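Local coordinates for down syndrome cell adhesion molecule, isoform AK (Drosophila melanogaster, PDB 4WVR), which probably mediates isoform-specific homophilic cell adhesion, with this seventh immunoglobulin domain among its variable recognition domains, at residues A[43-48]-A[80-85]. Numbering follows the deposited sequence.
Sequences WTLNSR and GVFKCI
W43 turns one face of its indole to C84: the cysteine CB stands 3.8 Å from the centroid of the six-membered ring, 11° off the normal, a CH-pi contact. With chi1 at 177°, C84 SG is carried away from the backbone N and over the same ring, 4.4 Å from its centroid, in a sulfur-aromatic contact, and continues into the disulfide with C30, while W43 NE1 is hydrogen-bonded to S67 OG. With an alanine here in place of the indole, the C84–C30 bridge would probably face a gap and S67 OG would be likely to lose its donor. Two residues on, at the next pair on the same face, L45 and F82 run alongside each other, and L45 CD1 sits over the centre of the phenyl ring, 3.6 Å above its plane. On the reverse face T44 and K83 also lie side by side. T44 OG1 approaches K83 CB to 3.3 Å and bonds two waters, one of which also bridges V81 O and S47 N. Between the strands, T44 and K83 form a hydrogen-bonded antiparallel pair, with T44 N–K83 O at 2.9 Å and a matching reciprocal bond, flanked by the two non-hydrogen-bonded pairs. Where the strand ends in a type I' turn from L45 to R48, the backbone bond from N46 N to V81 O carries the ladder one step on; N46 OD1 accepts V81 N at 2.9 Å, the donor 44° out of the carbonyl plane, and ND2 bonds R79 O. Strands 40-45 and 80-87, central in their four-stranded sheet, thus supply the tryptophan packed on the intersheet disulfide, the hallmark core of the immunoglobulin fold.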
loop_
_atom_site.group_PDB
_atom_site.type_symbol
_atom_site.label_atom_id
_atom_site.label_comp_id
_atom_site.label_asym_id
_atom_site.label_seq_id
_atom_site.Cartn_x
_atom_site.Cartn_y
_atom_site.Cartn_z
ATOM N N TRP A 43 -8.895 -5.584 10.239
ATOM C CA TRP A 43 -8.196 -6.685 9.597
ATOM C C TRP A 43 -8.284 -7.979 10.399
ATOM O O TRP A 43 -8.362 -7.961 11.628
ATOM C CB TRP A 43 -6.725 -6.324 9.384
ATOM C CG TRP A 43 -6.490 -5.190 8.429
ATOM C CD1 TRP A 43 -6.544 -3.854 8.710
ATOM C CD2 TRP A 43 -6.138 -5.295 7.045
ATOM N NE1 TRP A 43 -6.256 -3.122 7.584
ATOM C CE2 TRP A 43 -6.002 -3.983 6.548
ATOM C CE3 TRP A 43 -5.933 -6.371 6.174
ATOM C CZ2 TRP A 43 -5.668 -3.717 5.220
ATOM C CZ3 TRP A 43 -5.596 -6.105 4.853
ATOM C CH2 TRP A 43 -5.470 -4.789 4.391
ATOM N N THR A 44 -8.268 -9.104 9.692
ATOM C CA THR A 44 -8.107 -10.402 10.334
ATOM C C THR A 44 -7.030 -11.216 9.625
ATOM O O THR A 44 -6.792 -11.047 8.427
ATOM C CB THR A 44 -9.427 -11.212 10.358
ATOM O OG1 THR A 44 -9.888 -11.435 9.019
ATOM C CG2 THR A 44 -10.497 -10.475 11.143
ATOM N N LEU A 45 -6.358 -12.072 10.383
ATOM C CA LEU A 45 -5.427 -13.042 9.824
ATOM C C LEU A 45 -5.895 -14.432 10.217
ATOM O O LEU A 45 -5.845 -14.792 11.392
ATOM C CB LEU A 45 -4.003 -12.799 10.323
ATOM C CG LEU A 45 -2.979 -13.877 9.964
ATOM C CD1 LEU A 45 -2.887 -14.049 8.452
ATOM C CD2 LEU A 45 -1.614 -13.554 10.557
ATOM N N ASN A 46 -6.355 -15.203 9.235
ATOM C CA ASN A 46 -6.977 -16.499 9.492
ATOM C C ASN A 46 -8.110 -16.364 10.504
ATOM O O ASN A 46 -8.148 -17.071 11.512
ATOM C CB ASN A 46 -5.938 -17.511 9.976
ATOM C CG ASN A 46 -4.816 -17.707 8.978
ATOM O OD1 ASN A 46 -5.056 -17.874 7.785
ATOM N ND2 ASN A 46 -3.584 -17.670 9.461
ATOM N N SER A 47 -8.996 -15.409 10.225
ATOM C CA SER A 47 -10.238 -15.178 10.967
ATOM C C SER A 47 -10.061 -14.553 12.353
ATOM O O SER A 47 -11.046 -14.160 12.974
ATOM C CB SER A 47 -11.028 -16.485 11.098
ATOM O OG SER A 47 -11.298 -17.038 9.822
ATOM N N ARG A 48 -8.830 -14.443 12.842
ATOM C CA ARG A 48 -8.624 -13.793 14.135
ATOM C C ARG A 48 -8.178 -12.337 13.947
ATOM O O ARG A 48 -7.296 -12.041 13.133
ATOM C CB ARG A 48 -7.616 -14.567 14.992
ATOM C CG ARG A 48 -6.194 -14.560 14.468
ATOM C CD ARG A 48 -5.264 -15.398 15.324
ATOM N NE ARG A 48 -3.887 -15.338 14.837
ATOM C CZ ARG A 48 -3.409 -16.094 13.853
ATOM N NH1 ARG A 48 -4.196 -16.973 13.244
ATOM N NH2 ARG A 48 -2.144 -15.972 13.475
ATOM N N GLY A 80 -0.994 -17.161 5.855
ATOM C CA GLY A 80 -2.434 -17.291 5.900
ATOM C C GLY A 80 -3.226 -16.226 5.173
ATOM O O GLY A 80 -2.689 -15.445 4.382
ATOM N N VAL A 81 -4.522 -16.199 5.458
ATOM C CA VAL A 81 -5.450 -15.322 4.761
ATOM C C VAL A 81 -5.616 -13.989 5.481
ATOM O O VAL A 81 -6.088 -13.939 6.615
ATOM C CB VAL A 81 -6.834 -15.985 4.612
ATOM C CG1 VAL A 81 -7.755 -15.112 3.769
ATOM C CG2 VAL A 81 -6.691 -17.370 3.997
ATOM N N PHE A 82 -5.219 -12.910 4.816
ATOM C CA PHE A 82 -5.448 -11.572 5.340
ATOM C C PHE A 82 -6.757 -11.029 4.793
ATOM O O PHE A 82 -6.969 -10.993 3.583
ATOM C CB PHE A 82 -4.293 -10.633 4.982
ATOM C CG PHE A 82 -3.030 -10.915 5.741
ATOM C CD1 PHE A 82 -2.150 -11.890 5.310
ATOM C CD2 PHE A 82 -2.722 -10.200 6.886
ATOM C CE1 PHE A 82 -0.987 -12.153 6.010
ATOM C CE2 PHE A 82 -1.563 -10.457 7.589
ATOM C CZ PHE A 82 -0.694 -11.434 7.150
ATOM N N LYS A 83 -7.638 -10.613 5.691
ATOM C CA LYS A 83 -8.912 -10.063 5.270
ATOM C C LYS A 83 -9.062 -8.631 5.743
ATOM O O LYS A 83 -8.799 -8.319 6.901
ATOM C CB LYS A 83 -10.069 -10.915 5.797
ATOM C CG LYS A 83 -11.443 -10.412 5.377
ATOM C CD LYS A 83 -12.546 -11.226 6.032
ATOM C CE LYS A 83 -12.408 -12.706 5.703
ATOM N NZ LYS A 83 -13.449 -13.522 6.388
ATOM N N CYS A 84 -9.466 -7.758 4.830
ATOM C CA CYS A 84 -9.840 -6.403 5.191
ATOM C C CYS A 84 -11.352 -6.296 5.223
ATOM O O CYS A 84 -12.018 -6.665 4.258
ATOM C CB CYS A 84 -9.273 -5.389 4.205
ATOM S SG CYS A 84 -9.803 -3.706 4.576
ATOM N N ILE A 85 -11.889 -5.799 6.331
ATOM C CA ILE A 85 -13.328 -5.620 6.471
ATOM C C ILE A 85 -13.684 -4.143 6.595
ATOM O O ILE A 85 -13.172 -3.445 7.468
ATOM C CB ILE A 85 -13.874 -6.376 7.697
ATOM C CG1 ILE A 85 -13.439 -7.842 7.654
ATOM C CG2 ILE A 85 -15.393 -6.254 7.764
ATOM C CD1 ILE A 85 -13.740 -8.601 8.923
HETATM O O HOH W 1 -8.507 -13.756 7.915
HETATM O O HOH W 2 -12.233 -13.109 9.404
HETATM O O HOH W 3 -10.664 -15.370 7.011
#